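Local coordinates for vacuolar-sorting protein BRO1 (Saccharomyces cerevisiae, PDB 1ZB1) that sorts cargo proteins into multivesicular bodies and recruits the deubiquitinase Doa4 to endosomes, its Bro1 domain, the part described here, possibly binding Snf7, at residues D22-L27 against A48-D53; Y76-H81 against D365-G370; C124-I129 against F159-E164; V131-I136 against L152-S157. One frame throughout, in Å; residues are numbered along the deposited sequence.

Interaction 1. Residues D22-L27 against A48-D53; sequences DWKKGL and ATSELD
Leu52 lays one methyl on the indole of Trp23. Its CD2 stands 3.7 Å from the centroid of the five-membered ring and only 19° off the ring normal, a CH-pi contact displaced from the ring centre toward Trp23 CD2, which is 3.5 Å from Leu52 CD2. With CG of Leu52 anti to the backbone N (chi1 166°), the branch is carried onto that face; the indole NE1 bonds elsewhere, to Tyr75 OH. Next to the ring, Asp53 OD1 takes the backbone N-H of Trp23 (N to OD1 2.8 Å), the donor lying 35° out of the carboxylate plane. One turn back along helix 46-58, Thr49 CG2 rests 3.7 Å from Lys24 CA; Leu27 CD2 merely packs against Thr49 OG1, which is hydrogen-bonded to Asp45 O.

Asp22 OD2 and Asp53 OD1, like charges, lie 4.0 Å apart; a water donating to Asp22 OD2 and Asp53 OD2, and a salt bridge from Lys20 to Asp53 OD2, would ease the repulsion. A second water joins Lys24 NZ to Ser50 OG. Asp22 OD2 accepts from Lys25 N at 2.9 Å, an N-cap that starts helix 23-34 beside helix 46-58 in the Bro1 domain.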
loop_
_atom_site.group_PDB
_atom_site.type_symbol
_atom_site.label_atom_id
_atom_site.label_comp_id
_atom_site.label_asym_id
_atom_site.label_seq_id
_atom_site.Cartn_x
_atom_site.Cartn_y
_atom_site.Cartn_z
ATOM N N ASP A 22 30.104 0.468 -4.621
ATOM C CA ASP A 22 30.930 0.373 -5.823
ATOM C C ASP A 22 30.996 -1.068 -6.317
ATOM O O ASP A 22 31.840 -1.845 -5.871
ATOM C CB ASP A 22 32.345 0.898 -5.545
ATOM C CG ASP A 22 33.208 0.947 -6.799
ATOM O OD1 ASP A 22 34.286 1.573 -6.760
ATOM O OD2 ASP A 22 32.811 0.357 -7.823
ATOM N N TRP A 23 30.100 -1.422 -7.240
ATOM C CA TRP A 23 30.076 -2.775 -7.782
ATOM C C TRP A 23 31.362 -3.104 -8.548
ATOM O O TRP A 23 31.811 -4.244 -8.530
ATOM C CB TRP A 23 28.868 -2.978 -8.710
ATOM C CG TRP A 23 27.652 -3.568 -8.034
ATOM C CD1 TRP A 23 26.498 -2.917 -7.704
ATOM C CD2 TRP A 23 27.472 -4.932 -7.628
ATOM N NE1 TRP A 23 25.603 -3.794 -7.121
ATOM C CE2 TRP A 23 26.177 -5.035 -7.063
ATOM C CE3 TRP A 23 28.277 -6.077 -7.690
ATOM C CZ2 TRP A 23 25.670 -6.241 -6.561
ATOM C CZ3 TRP A 23 27.769 -7.280 -7.190
ATOM C CH2 TRP A 23 26.477 -7.347 -6.635
ATOM N N LYS A 24 31.943 -2.114 -9.224
ATOM C CA LYS A 24 33.176 -2.339 -9.977
ATOM C C LYS A 24 34.306 -2.756 -9.038
ATOM O O LYS A 24 34.921 -3.807 -9.215
ATOM C CB LYS A 24 33.571 -1.076 -10.751
ATOM C CG LYS A 24 32.533 -0.638 -11.774
ATOM C CD LYS A 24 32.888 0.692 -12.433
ATOM C CE LYS A 24 34.068 0.553 -13.376
ATOM N NZ LYS A 24 34.396 1.840 -14.059
ATOM N N LYS A 25 34.573 -1.936 -8.031
ATOM C CA LYS A 25 35.626 -2.240 -7.068
ATOM C C LYS A 25 35.319 -3.516 -6.286
ATOM O O LYS A 25 36.201 -4.345 -6.063
ATOM C CB LYS A 25 35.800 -1.072 -6.094
ATOM C CG LYS A 25 36.812 -1.329 -4.986
ATOM C CD LYS A 25 36.906 -0.136 -4.044
ATOM C CE LYS A 25 37.821 -0.429 -2.863
ATOM N NZ LYS A 25 37.863 0.695 -1.885
ATOM N N GLY A 26 34.063 -3.669 -5.878
ATOM C CA GLY A 26 33.666 -4.838 -5.108
ATOM C C GLY A 26 33.773 -6.151 -5.855
ATOM O O GLY A 26 34.179 -7.166 -5.291
ATOM N N LEU A 27 33.415 -6.138 -7.133
ATOM C CA LEU A 27 33.468 -7.350 -7.935
ATOM C C LEU A 27 34.895 -7.684 -8.359
ATOM O O LEU A 27 35.295 -8.848 -8.355
ATOM C CB LEU A 27 32.568 -7.194 -9.164
ATOM C CG LEU A 27 32.061 -8.475 -9.822
ATOM C CD1 LEU A 27 31.586 -9.460 -8.760
ATOM C CD2 LEU A 27 30.925 -8.129 -10.780
ATOM N N ALA A 48 29.546 -4.634 -18.624
ATOM C CA ALA A 48 28.363 -5.006 -17.862
ATOM C C ALA A 48 28.457 -4.511 -16.420
ATOM O O ALA A 48 27.497 -3.951 -15.893
ATOM C CB ALA A 48 28.175 -6.519 -17.889
ATOM N N THR A 49 29.614 -4.706 -15.788
ATOM C CA THR A 49 29.793 -4.281 -14.401
ATOM C C THR A 49 29.679 -2.768 -14.251
ATOM O O THR A 49 29.213 -2.276 -13.223
ATOM C CB THR A 49 31.145 -4.755 -13.838
ATOM O OG1 THR A 49 31.273 -6.170 -14.047
ATOM C CG2 THR A 49 31.233 -4.463 -12.333
ATOM N N SER A 50 30.099 -2.030 -15.277
ATOM C CA SER A 50 30.005 -0.576 -15.249
ATOM C C SER A 50 28.530 -0.165 -15.347
ATOM O O SER A 50 28.075 0.748 -14.651
ATOM C CB SER A 50 30.795 0.026 -16.418
ATOM O OG SER A 50 30.692 1.439 -16.425
ATOM N N GLU A 51 27.781 -0.851 -16.204
ATOM C CA GLU A 51 26.361 -0.560 -16.382
ATOM C C GLU A 51 25.567 -0.915 -15.120
ATOM O O GLU A 51 24.645 -0.195 -14.733
ATOM C CB GLU A 51 25.817 -1.322 -17.597
ATOM C CG GLU A 51 25.964 -0.544 -18.911
ATOM C CD GLU A 51 25.956 -1.430 -20.146
ATOM O OE1 GLU A 51 25.207 -2.431 -20.169
ATOM O OE2 GLU A 51 26.694 -1.117 -21.105
ATOM N N LEU A 52 25.938 -2.021 -14.484
ATOM C CA LEU A 52 25.287 -2.464 -13.257
ATOM C C LEU A 52 25.501 -1.449 -12.138
ATOM O O LEU A 52 24.571 -1.120 -11.409
ATOM C CB LEU A 52 25.850 -3.812 -12.811
ATOM C CG LEU A 52 25.502 -4.241 -11.376
ATOM C CD1 LEU A 52 24.018 -4.640 -11.290
ATOM C CD2 LEU A 52 26.386 -5.412 -10.971
ATOM N N ASP A 53 26.736 -0.974 -11.988
ATOM C CA ASP A 53 27.048 -0.000 -10.945
ATOM C C ASP A 53 26.194 1.251 -11.153
ATOM O O ASP A 53 25.709 1.863 -10.198
ATOM C CB ASP A 53 28.534 0.367 -10.992
ATOM C CG ASP A 53 28.961 1.227 -9.818
ATOM O OD1 ASP A 53 28.923 0.729 -8.671
ATOM O OD2 ASP A 53 29.332 2.400 -10.039
HETATM O O HOH W 1 32.332 2.543 -10.018
HETATM O O HOH W 2 32.567 3.227 -15.818
#

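Interaction 2. Residues Y76-H81 against D365-G370; sequences YSFLEH and DSLYRG
The rings of Phe78 and Tyr368 lie near parallel, planes 27° apart, but are slid so far past each other that they barely overlap, with centroids 5.4 Å apart. Their nearest carbons are Phe78 CE1 and Tyr368 CE2, at 3.6 Å. Leu367 CD2 sits at the Phe78 edge, near the ring plane and 4.2 Å from Phe78 CE1, while Tyr364, a turn before Tyr368 on helix 349-371, makes an edge-to-face pair with Phe78.

Beyond its ring, Tyr368 ends in a hydrogen bond: OH donates to the backbone O of Phe78 at 2.7 Å, in the carbonyl plane and on a lone pair, with a C=O...donor angle of 116°. In the largely helical Bro1 domain this ties the last helix modelled, 349-371, to helix 65-86, across 283 intervening residues. The segment axes stay 11.7 Å apart and cross at -36°, a gap that the long tyrosine side chain spans.

On helix 65-86, His81 brings CB to within 3.2 Å of Tyr368 OH. Its imidazole, with CG anti to the carbonyl carbon, turns back along its own helix, where ND1 makes a weak bond to Ser77 O. Leu82 and Arg85 also touch Tyr368.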
loop_
_atom_site.group_PDB
_atom_site.type_symbol
_atom_site.label_atom_id
_atom_site.label_comp_id
_atom_site.label_asym_id
_atom_site.label_seq_id
_atom_site.Cartn_x
_atom_site.Cartn_y
_atom_site.Cartn_z
ATOM N N TYR A 76 16.288 -5.371 -9.252
ATOM C CA TYR A 76 15.829 -6.533 -8.481
ATOM C C TYR A 76 16.010 -7.784 -9.346
ATOM O O TYR A 76 16.459 -8.831 -8.858
ATOM C CB TYR A 76 14.350 -6.405 -8.082
ATOM C CG TYR A 76 13.906 -7.434 -7.042
ATOM C CD1 TYR A 76 13.928 -7.132 -5.680
ATOM C CD2 TYR A 76 13.504 -8.717 -7.421
ATOM C CE1 TYR A 76 13.561 -8.080 -4.714
ATOM C CE2 TYR A 76 13.137 -9.681 -6.467
ATOM C CZ TYR A 76 13.167 -9.354 -5.117
ATOM O OH TYR A 76 12.798 -10.292 -4.168
ATOM N N SER A 77 15.674 -7.674 -10.631
ATOM C CA SER A 77 15.823 -8.811 -11.540
ATOM C C SER A 77 17.263 -9.302 -11.525
ATOM O O SER A 77 17.511 -10.505 -11.478
ATOM C CB SER A 77 15.423 -8.442 -12.976
ATOM O OG SER A 77 14.028 -8.198 -13.066
ATOM N N PHE A 78 18.211 -8.370 -11.563
ATOM C CA PHE A 78 19.629 -8.724 -11.538
ATOM C C PHE A 78 19.921 -9.542 -10.288
ATOM O O PHE A 78 20.603 -10.567 -10.339
ATOM C CB PHE A 78 20.504 -7.468 -11.509
ATOM C CG PHE A 78 21.949 -7.759 -11.196
ATOM C CD1 PHE A 78 22.815 -8.199 -12.191
ATOM C CD2 PHE A 78 22.421 -7.669 -9.888
ATOM C CE1 PHE A 78 24.136 -8.549 -11.891
ATOM C CE2 PHE A 78 23.739 -8.018 -9.582
ATOM C CZ PHE A 78 24.595 -8.460 -10.586
ATOM N N LEU A 79 19.411 -9.056 -9.161
ATOM C CA LEU A 79 19.595 -9.701 -7.860
ATOM C C LEU A 79 18.955 -11.080 -7.783
ATOM O O LEU A 79 19.532 -12.006 -7.207
ATOM C CB LEU A 79 18.984 -8.833 -6.758
ATOM C CG LEU A 79 19.787 -7.846 -5.909
ATOM C CD1 LEU A 79 21.169 -7.557 -6.474
ATOM C CD2 LEU A 79 18.955 -6.596 -5.764
ATOM N N GLU A 80 17.751 -11.205 -8.335
ATOM C CA GLU A 80 17.037 -12.475 -8.296
ATOM C C GLU A 80 17.792 -13.552 -9.081
ATOM O O GLU A 80 17.938 -14.685 -8.611
ATOM C CB GLU A 80 15.610 -12.303 -8.838
ATOM C CG GLU A 80 14.721 -13.518 -8.623
ATOM C CD GLU A 80 14.496 -13.832 -7.150
ATOM O OE1 GLU A 80 15.488 -13.937 -6.392
ATOM O OE2 GLU A 80 13.326 -13.988 -6.751
ATOM N N HIS A 81 18.271 -13.202 -10.271
ATOM C CA HIS A 81 19.029 -14.154 -11.077
ATOM C C HIS A 81 20.354 -14.493 -10.394
ATOM O O HIS A 81 20.826 -15.627 -10.478
ATOM C CB HIS A 81 19.310 -13.592 -12.476
ATOM C CG HIS A 81 18.148 -13.688 -13.416
ATOM N ND1 HIS A 81 17.439 -12.584 -13.841
ATOM C CD2 HIS A 81 17.579 -14.756 -14.023
ATOM C CE1 HIS A 81 16.485 -12.968 -14.671
ATOM N NE2 HIS A 81 16.547 -14.281 -14.797
ATOM N N ASP A 365 24.607 -12.422 -18.239
ATOM C CA ASP A 365 25.061 -13.809 -18.246
ATOM C C ASP A 365 26.584 -13.977 -18.095
ATOM O O ASP A 365 27.045 -14.827 -17.336
ATOM C CB ASP A 365 24.578 -14.506 -19.522
ATOM C CG ASP A 365 24.861 -15.991 -19.511
ATOM O OD1 ASP A 365 25.898 -16.409 -20.067
ATOM O OD2 ASP A 365 24.053 -16.738 -18.927
ATOM N N SER A 366 27.361 -13.171 -18.814
ATOM C CA SER A 366 28.821 -13.256 -18.731
ATOM C C SER A 366 29.321 -12.867 -17.340
ATOM O O SER A 366 30.254 -13.474 -16.808
ATOM C CB SER A 366 29.469 -12.348 -19.784
ATOM O OG SER A 366 29.093 -12.730 -21.099
ATOM N N LEU A 367 28.705 -11.845 -16.759
ATOM C CA LEU A 367 29.088 -11.398 -15.428
ATOM C C LEU A 367 28.846 -12.539 -14.442
ATOM O O LEU A 367 29.733 -12.878 -13.654
ATOM C CB LEU A 367 28.284 -10.147 -15.035
ATOM C CG LEU A 367 28.585 -9.516 -13.669
ATOM C CD1 LEU A 367 28.132 -8.069 -13.658
ATOM C CD2 LEU A 367 27.896 -10.306 -12.568
ATOM N N TYR A 368 27.656 -13.139 -14.504
ATOM C CA TYR A 368 27.301 -14.252 -13.616
ATOM C C TYR A 368 28.279 -15.424 -13.750
ATOM O O TYR A 368 28.807 -15.924 -12.753
ATOM C CB TYR A 368 25.885 -14.765 -13.927
ATOM C CG TYR A 368 24.743 -13.802 -13.630
ATOM C CD1 TYR A 368 23.613 -13.775 -14.448
ATOM C CD2 TYR A 368 24.771 -12.955 -12.520
ATOM C CE1 TYR A 368 22.532 -12.932 -14.175
ATOM C CE2 TYR A 368 23.691 -12.103 -12.234
ATOM C CZ TYR A 368 22.576 -12.103 -13.071
ATOM O OH TYR A 368 21.499 -11.280 -12.812
ATOM N N ARG A 369 28.503 -15.870 -14.984
ATOM C CA ARG A 369 29.405 -16.997 -15.232
ATOM C C ARG A 369 30.777 -16.792 -14.600
ATOM O O ARG A 369 31.382 -17.735 -14.095
ATOM C CB ARG A 369 29.549 -17.239 -16.739
ATOM C CG ARG A 369 28.308 -17.853 -17.374
ATOM C CD ARG A 369 28.425 -17.924 -18.891
ATOM N NE ARG A 369 27.282 -18.605 -19.493
ATOM C CZ ARG A 369 27.063 -19.915 -19.415
ATOM N NH1 ARG A 369 27.914 -20.701 -18.762
ATOM N NH2 ARG A 369 25.987 -20.441 -19.987
ATOM N N GLY A 370 31.259 -15.555 -14.620
ATOM C CA GLY A 370 32.556 -15.262 -14.037
ATOM C C GLY A 370 32.628 -15.479 -12.535
ATOM O O GLY A 370 33.712 -15.695 -11.991
#

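Interaction 3. Residues C124-I129 against F159-E164; sequences CTLFNI and FEYLSE
Leu126 and Leu162 run alongside one another head to tail, and Leu126 can be traced outward from its backbone. CB already lies 3.9 Å from Leu162 CD2. One bond further, Leu126 CG lies 3.7 Å from both CG and CD2 of Leu162. At the tip, CD2 divides its contact, touching Leu162 CD2 at 3.6 Å and meeting CD2 of the Tyr161 ring, whose side chain stands roughly perpendicular to it. Because CG is anti to the backbone N (chi1 176°), the branch projects between these two neighbours. Tyr161 in turn meets the ring of Trp349.

The other methyl of Leu162, CD1, reaches the facing backbone, 3.7 Å from Phe127 CA. Beside it the two phenylalanines form a T-shaped pair: Phe159 directs its edge at one face of Phe127, with planes at 76° and centroids 5.7 Å apart. The closest carbons, Phe159 CE1 and Phe127 CE2, are separated by 4.0 Å, and CE1 stands above the Phe127 plane but offset toward the rim.

No hydrogen bond crosses between the segments, so apolar side chains carry the contact. Tyr76 of helix 65-86 also packs on Leu126, while Leu182 and Ala183 of helix 176-198 touch Phe159. The short axes run at 152° and approach to 9.8 Å, as expected of two consecutive helices, 118-139 and 146-165, paired as an antiparallel hairpin, consistent with a TPR-like helical solenoid in the Bro1 domain.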
loop_
_atom_site.group_PDB
_atom_site.type_symbol
_atom_site.label_atom_id
_atom_site.label_comp_id
_atom_site.label_asym_id
_atom_site.label_seq_id
_atom_site.Cartn_x
_atom_site.Cartn_y
_atom_site.Cartn_z
ATOM N N CYS A 124 15.286 -4.820 0.784
ATOM C CA CYS A 124 15.287 -3.360 0.858
ATOM C C CYS A 124 14.862 -2.735 -0.478
ATOM O O CYS A 124 14.099 -1.767 -0.512
ATOM C CB CYS A 124 16.664 -2.851 1.280
ATOM S SG CYS A 124 17.042 -3.153 3.039
ATOM N N THR A 125 15.359 -3.293 -1.573
ATOM C CA THR A 125 15.002 -2.804 -2.896
ATOM C C THR A 125 13.489 -2.987 -3.143
ATOM O O THR A 125 12.820 -2.085 -3.650
ATOM C CB THR A 125 15.798 -3.558 -3.989
ATOM O OG1 THR A 125 17.184 -3.204 -3.902
ATOM C CG2 THR A 125 15.268 -3.205 -5.375
ATOM N N LEU A 126 12.951 -4.151 -2.783
ATOM C CA LEU A 126 11.521 -4.412 -2.990
ATOM C C LEU A 126 10.654 -3.514 -2.105
ATOM O O LEU A 126 9.538 -3.135 -2.479
ATOM C CB LEU A 126 11.206 -5.896 -2.742
ATOM C CG LEU A 126 9.732 -6.323 -2.828
ATOM C CD1 LEU A 126 9.101 -5.837 -4.135
ATOM C CD2 LEU A 126 9.659 -7.841 -2.734
ATOM N N PHE A 127 11.162 -3.169 -0.930
ATOM C CA PHE A 127 10.427 -2.273 -0.043
ATOM C C PHE A 127 10.257 -0.930 -0.775
ATOM O O PHE A 127 9.176 -0.328 -0.779
ATOM C CB PHE A 127 11.210 -2.070 1.262
ATOM C CG PHE A 127 10.516 -1.181 2.261
ATOM C CD1 PHE A 127 10.623 0.203 2.178
ATOM C CD2 PHE A 127 9.742 -1.737 3.285
ATOM C CE1 PHE A 127 9.973 1.033 3.094
ATOM C CE2 PHE A 127 9.081 -0.922 4.212
ATOM C CZ PHE A 127 9.193 0.467 4.122
ATOM N N ASN A 128 11.333 -0.459 -1.397
ATOM C CA ASN A 128 11.269 0.806 -2.126
ATOM C C ASN A 128 10.385 0.700 -3.373
ATOM O O ASN A 128 9.694 1.652 -3.732
ATOM C CB ASN A 128 12.688 1.289 -2.477
ATOM C CG ASN A 128 13.385 1.947 -1.283
ATOM O OD1 ASN A 128 12.749 2.214 -0.262
ATOM N ND2 ASN A 128 14.681 2.218 -1.409
ATOM N N ILE A 129 10.395 -0.461 -4.024
ATOM C CA ILE A 129 9.555 -0.680 -5.203
ATOM C C ILE A 129 8.084 -0.506 -4.791
ATOM O O ILE A 129 7.295 0.158 -5.479
ATOM C CB ILE A 129 9.780 -2.102 -5.774
ATOM C CG1 ILE A 129 11.123 -2.154 -6.514
ATOM C CG2 ILE A 129 8.636 -2.492 -6.705
ATOM C CD1 ILE A 129 11.520 -3.546 -6.990
ATOM N N PHE A 159 4.216 -5.428 -0.724
ATOM C CA PHE A 159 4.337 -5.470 0.740
ATOM C C PHE A 159 3.917 -6.822 1.311
ATOM O O PHE A 159 4.474 -7.291 2.309
ATOM C CB PHE A 159 3.498 -4.367 1.384
ATOM C CG PHE A 159 4.121 -3.000 1.292
ATOM C CD1 PHE A 159 5.421 -2.784 1.760
ATOM C CD2 PHE A 159 3.402 -1.923 0.776
ATOM C CE1 PHE A 159 5.998 -1.516 1.722
ATOM C CE2 PHE A 159 3.971 -0.643 0.735
ATOM C CZ PHE A 159 5.275 -0.441 1.210
ATOM N N GLU A 160 2.930 -7.438 0.672
ATOM C CA GLU A 160 2.434 -8.742 1.090
ATOM C C GLU A 160 3.532 -9.795 0.916
ATOM O O GLU A 160 3.774 -10.603 1.814
ATOM C CB GLU A 160 1.202 -9.115 0.255
ATOM C CG GLU A 160 0.663 -10.510 0.511
ATOM C CD GLU A 160 -0.624 -10.774 -0.250
ATOM O OE1 GLU A 160 -0.595 -10.761 -1.501
ATOM O OE2 GLU A 160 -1.664 -10.989 0.408
ATOM N N TYR A 161 4.193 -9.776 -0.237
ATOM C CA TYR A 161 5.274 -10.722 -0.525
ATOM C C TYR A 161 6.409 -10.543 0.477
ATOM O O TYR A 161 7.010 -11.517 0.941
ATOM C CB TYR A 161 5.810 -10.503 -1.943
ATOM C CG TYR A 161 6.929 -11.451 -2.331
ATOM C CD1 TYR A 161 6.651 -12.672 -2.946
ATOM C CD2 TYR A 161 8.265 -11.127 -2.077
ATOM C CE1 TYR A 161 7.675 -13.546 -3.303
ATOM C CE2 TYR A 161 9.296 -11.996 -2.425
ATOM C CZ TYR A 161 8.992 -13.204 -3.041
ATOM O OH TYR A 161 10.004 -14.061 -3.415
ATOM N N LEU A 162 6.711 -9.290 0.799
ATOM C CA LEU A 162 7.756 -8.985 1.765
ATOM C C LEU A 162 7.427 -9.563 3.154
ATOM O O LEU A 162 8.287 -10.163 3.810
ATOM C CB LEU A 162 7.932 -7.464 1.878
ATOM C CG LEU A 162 8.686 -6.772 0.728
ATOM C CD1 LEU A 162 8.512 -5.266 0.849
ATOM C CD2 LEU A 162 10.172 -7.141 0.770
ATOM N N SER A 163 6.190 -9.386 3.604
ATOM C CA SER A 163 5.818 -9.882 4.929
ATOM C C SER A 163 5.829 -11.400 5.010
ATOM O O SER A 163 6.130 -11.966 6.059
ATOM C CB SER A 163 4.435 -9.365 5.339
ATOM O OG SER A 163 3.417 -9.984 4.581
ATOM N N GLU A 164 5.513 -12.062 3.904
ATOM C CA GLU A 164 5.484 -13.522 3.896
ATOM C C GLU A 164 6.803 -14.196 3.519
ATOM O O GLU A 164 6.973 -15.392 3.764
ATOM C CB GLU A 164 4.389 -14.017 2.944
ATOM C CG GLU A 164 3.025 -13.407 3.204
ATOM C CD GLU A 164 1.943 -13.980 2.306
ATOM O OE1 GLU A 164 2.226 -14.251 1.120
ATOM O OE2 GLU A 164 0.803 -14.148 2.786
#

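Interaction 4. Residues V131-I136 against L152-S157; sequences VIFTQI and LTKAFS
With CG of Phe133 and CG of Lys154 each anti to its own carbonyl carbon, the phenyl ring is laid against the root of the lysine chain. Both residues belong to an antiparallel helical hairpin of the Bro1 domain, made by helices 118-139 and 146-165, whose short axes here run at 169° and approach to 7.9 Å.

Lys154 CB stands almost exactly over the middle of the Phe133 ring, 3.8 Å from the centroid and 3° off the normal, which makes this a CH-pi contact. From there the extended lysine chain crosses the ring: CD comes within 3.7 Å of Phe133 CE1, and the rest leads away from helix 118-139. The aliphatic part of the lysine thus does the packing.

The close helix spacing is matched by a small residue, alanine: Ala155 CA is 5.3 Å from Phe133 CA. Ala155 CB contacts both Phe133 CB, at 3.9 Å, and Thr134 CG2, at 3.5 Å. Leu152 extends the apolar patch with CD2 near the same threonine methyl, and Cys186 of helix 176-198 touches both Thr134 and Ala155.

The threonine hydroxyl has a different task. Placed between the backbone N and the carbonyl carbon (chi1 71°), Thr134 OG1 donates back to its own helix, meeting Val131 O at 2.6 Å on a lone pair in the carbonyl plane; that oxygen also accepts from Gln135 N.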
loop_
_atom_site.group_PDB
_atom_site.type_symbol
_atom_site.label_atom_id
_atom_site.label_comp_id
_atom_site.label_asym_id
_atom_site.label_seq_id
_atom_site.Cartn_x
_atom_site.Cartn_y
_atom_site.Cartn_z
ATOM N N VAL A 131 6.933 1.174 -2.204
ATOM C CA VAL A 131 6.704 2.586 -1.896
ATOM C C VAL A 131 6.559 3.395 -3.188
ATOM O O VAL A 131 5.682 4.255 -3.299
ATOM C CB VAL A 131 7.869 3.185 -1.064
ATOM C CG1 VAL A 131 7.717 4.701 -0.959
ATOM C CG2 VAL A 131 7.873 2.574 0.346
ATOM N N ILE A 132 7.418 3.119 -4.161
ATOM C CA ILE A 132 7.365 3.847 -5.422
ATOM C C ILE A 132 6.016 3.645 -6.125
ATOM O O ILE A 132 5.505 4.561 -6.767
ATOM C CB ILE A 132 8.544 3.446 -6.338
ATOM C CG1 ILE A 132 9.862 3.897 -5.689
ATOM C CG2 ILE A 132 8.398 4.111 -7.711
ATOM C CD1 ILE A 132 11.112 3.390 -6.382
ATOM N N PHE A 133 5.426 2.460 -6.001
ATOM C CA PHE A 133 4.122 2.246 -6.614
ATOM C C PHE A 133 3.101 3.196 -5.965
ATOM O O PHE A 133 2.221 3.710 -6.650
ATOM C CB PHE A 133 3.650 0.791 -6.454
ATOM C CG PHE A 133 4.186 -0.152 -7.507
ATOM C CD1 PHE A 133 4.016 0.122 -8.872
ATOM C CD2 PHE A 133 4.826 -1.333 -7.137
ATOM C CE1 PHE A 133 4.472 -0.765 -9.844
ATOM C CE2 PHE A 133 5.291 -2.237 -8.107
ATOM C CZ PHE A 133 5.112 -1.952 -9.463
ATOM N N THR A 134 3.211 3.438 -4.658
ATOM C CA THR A 134 2.268 4.358 -4.016
ATOM C C THR A 134 2.542 5.799 -4.451
ATOM O O THR A 134 1.627 6.629 -4.488
ATOM C CB THR A 134 2.298 4.272 -2.455
ATOM O OG1 THR A 134 3.515 4.839 -1.949
ATOM C CG2 THR A 134 2.186 2.814 -2.002
ATOM N N GLN A 135 3.790 6.104 -4.795
ATOM C CA GLN A 135 4.122 7.457 -5.244
ATOM C C GLN A 135 3.580 7.692 -6.654
ATOM O O GLN A 135 3.156 8.802 -6.990
ATOM C CB GLN A 135 5.636 7.679 -5.206
ATOM C CG GLN A 135 6.227 7.541 -3.799
ATOM C CD GLN A 135 7.729 7.750 -3.758
ATOM O OE1 GLN A 135 8.453 7.310 -4.647
ATOM N NE2 GLN A 135 8.206 8.408 -2.704
ATOM N N ILE A 136 3.579 6.645 -7.474
ATOM C CA ILE A 136 3.058 6.763 -8.830
ATOM C C ILE A 136 1.548 6.994 -8.720
ATOM O O ILE A 136 0.989 7.828 -9.431
ATOM C CB ILE A 136 3.356 5.478 -9.666
ATOM C CG1 ILE A 136 4.871 5.331 -9.873
ATOM C CG2 ILE A 136 2.655 5.557 -11.031
ATOM C CD1 ILE A 136 5.296 4.020 -10.554
ATOM N N LEU A 152 -1.795 1.202 -6.544
ATOM C CA LEU A 152 -1.925 0.892 -5.119
ATOM C C LEU A 152 -2.104 -0.621 -4.967
ATOM O O LEU A 152 -1.677 -1.218 -3.977
ATOM C CB LEU A 152 -3.123 1.627 -4.513
ATOM C CG LEU A 152 -2.919 3.125 -4.245
ATOM C CD1 LEU A 152 -4.245 3.774 -3.893
ATOM C CD2 LEU A 152 -1.917 3.314 -3.103
ATOM N N THR A 153 -2.734 -1.240 -5.961
ATOM C CA THR A 153 -2.948 -2.678 -5.941
ATOM C C THR A 153 -1.596 -3.385 -6.030
ATOM O O THR A 153 -1.353 -4.366 -5.318
ATOM C CB THR A 153 -3.866 -3.119 -7.118
ATOM O OG1 THR A 153 -5.187 -2.600 -6.902
ATOM C CG2 THR A 153 -3.939 -4.643 -7.217
ATOM N N LYS A 154 -0.707 -2.884 -6.886
ATOM C CA LYS A 154 0.616 -3.491 -7.005
ATOM C C LYS A 154 1.428 -3.269 -5.725
ATOM O O LYS A 154 2.167 -4.160 -5.287
ATOM C CB LYS A 154 1.362 -2.931 -8.227
ATOM C CG LYS A 154 0.816 -3.444 -9.553
ATOM C CD LYS A 154 1.545 -2.841 -10.738
ATOM C CE LYS A 154 1.036 -3.415 -12.047
ATOM N NZ LYS A 154 1.696 -2.768 -13.223
ATOM N N ALA A 155 1.297 -2.093 -5.116
ATOM C CA ALA A 155 2.026 -1.824 -3.873
ATOM C C ALA A 155 1.607 -2.878 -2.851
ATOM O O ALA A 155 2.448 -3.464 -2.170
ATOM C CB ALA A 155 1.705 -0.421 -3.350
ATOM N N PHE A 156 0.298 -3.115 -2.768
ATOM C CA PHE A 156 -0.280 -4.104 -1.861
ATOM C C PHE A 156 0.409 -5.453 -2.071
ATOM O O PHE A 156 0.865 -6.089 -1.119
ATOM C CB PHE A 156 -1.798 -4.188 -2.127
ATOM C CG PHE A 156 -2.497 -5.371 -1.492
ATOM C CD1 PHE A 156 -2.164 -5.818 -0.215
ATOM C CD2 PHE A 156 -3.545 -6.002 -2.167
ATOM C CE1 PHE A 156 -2.862 -6.875 0.379
ATOM C CE2 PHE A 156 -4.254 -7.059 -1.583
ATOM C CZ PHE A 156 -3.909 -7.495 -0.307
ATOM N N SER A 157 0.502 -5.876 -3.325
ATOM C CA SER A 157 1.140 -7.139 -3.661
ATOM C C SER A 157 2.611 -7.209 -3.207
ATOM O O SER A 157 3.051 -8.231 -2.681
ATOM C CB SER A 157 1.038 -7.371 -5.174
ATOM O OG SER A 157 1.660 -8.583 -5.546
#

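How the interactions relate
Interactions 3 and 4 lie on the same helical hairpin, 118-139 with 146-165; their centres are 10 Å apart, and interaction 4, nearer the turn, is nested inside the loop closed by interaction 3. Both are nested within interaction 2, whose two segments close a loop of 283 residues. Interaction 1 comes first in sequence, and its centre is 12 Å from that of interaction 2, the two touching where Leu52 and Trp23 meet Phe78. Interaction 2 reaches interaction 3 through Tyr76, against Leu126, while interactions 1 and 4 stay about 15 Å apart at their nearest atoms. Helix 65-86 thus links the domain's end to its middle, and helix 349-371 returns the C-terminal part to the N-terminal helices.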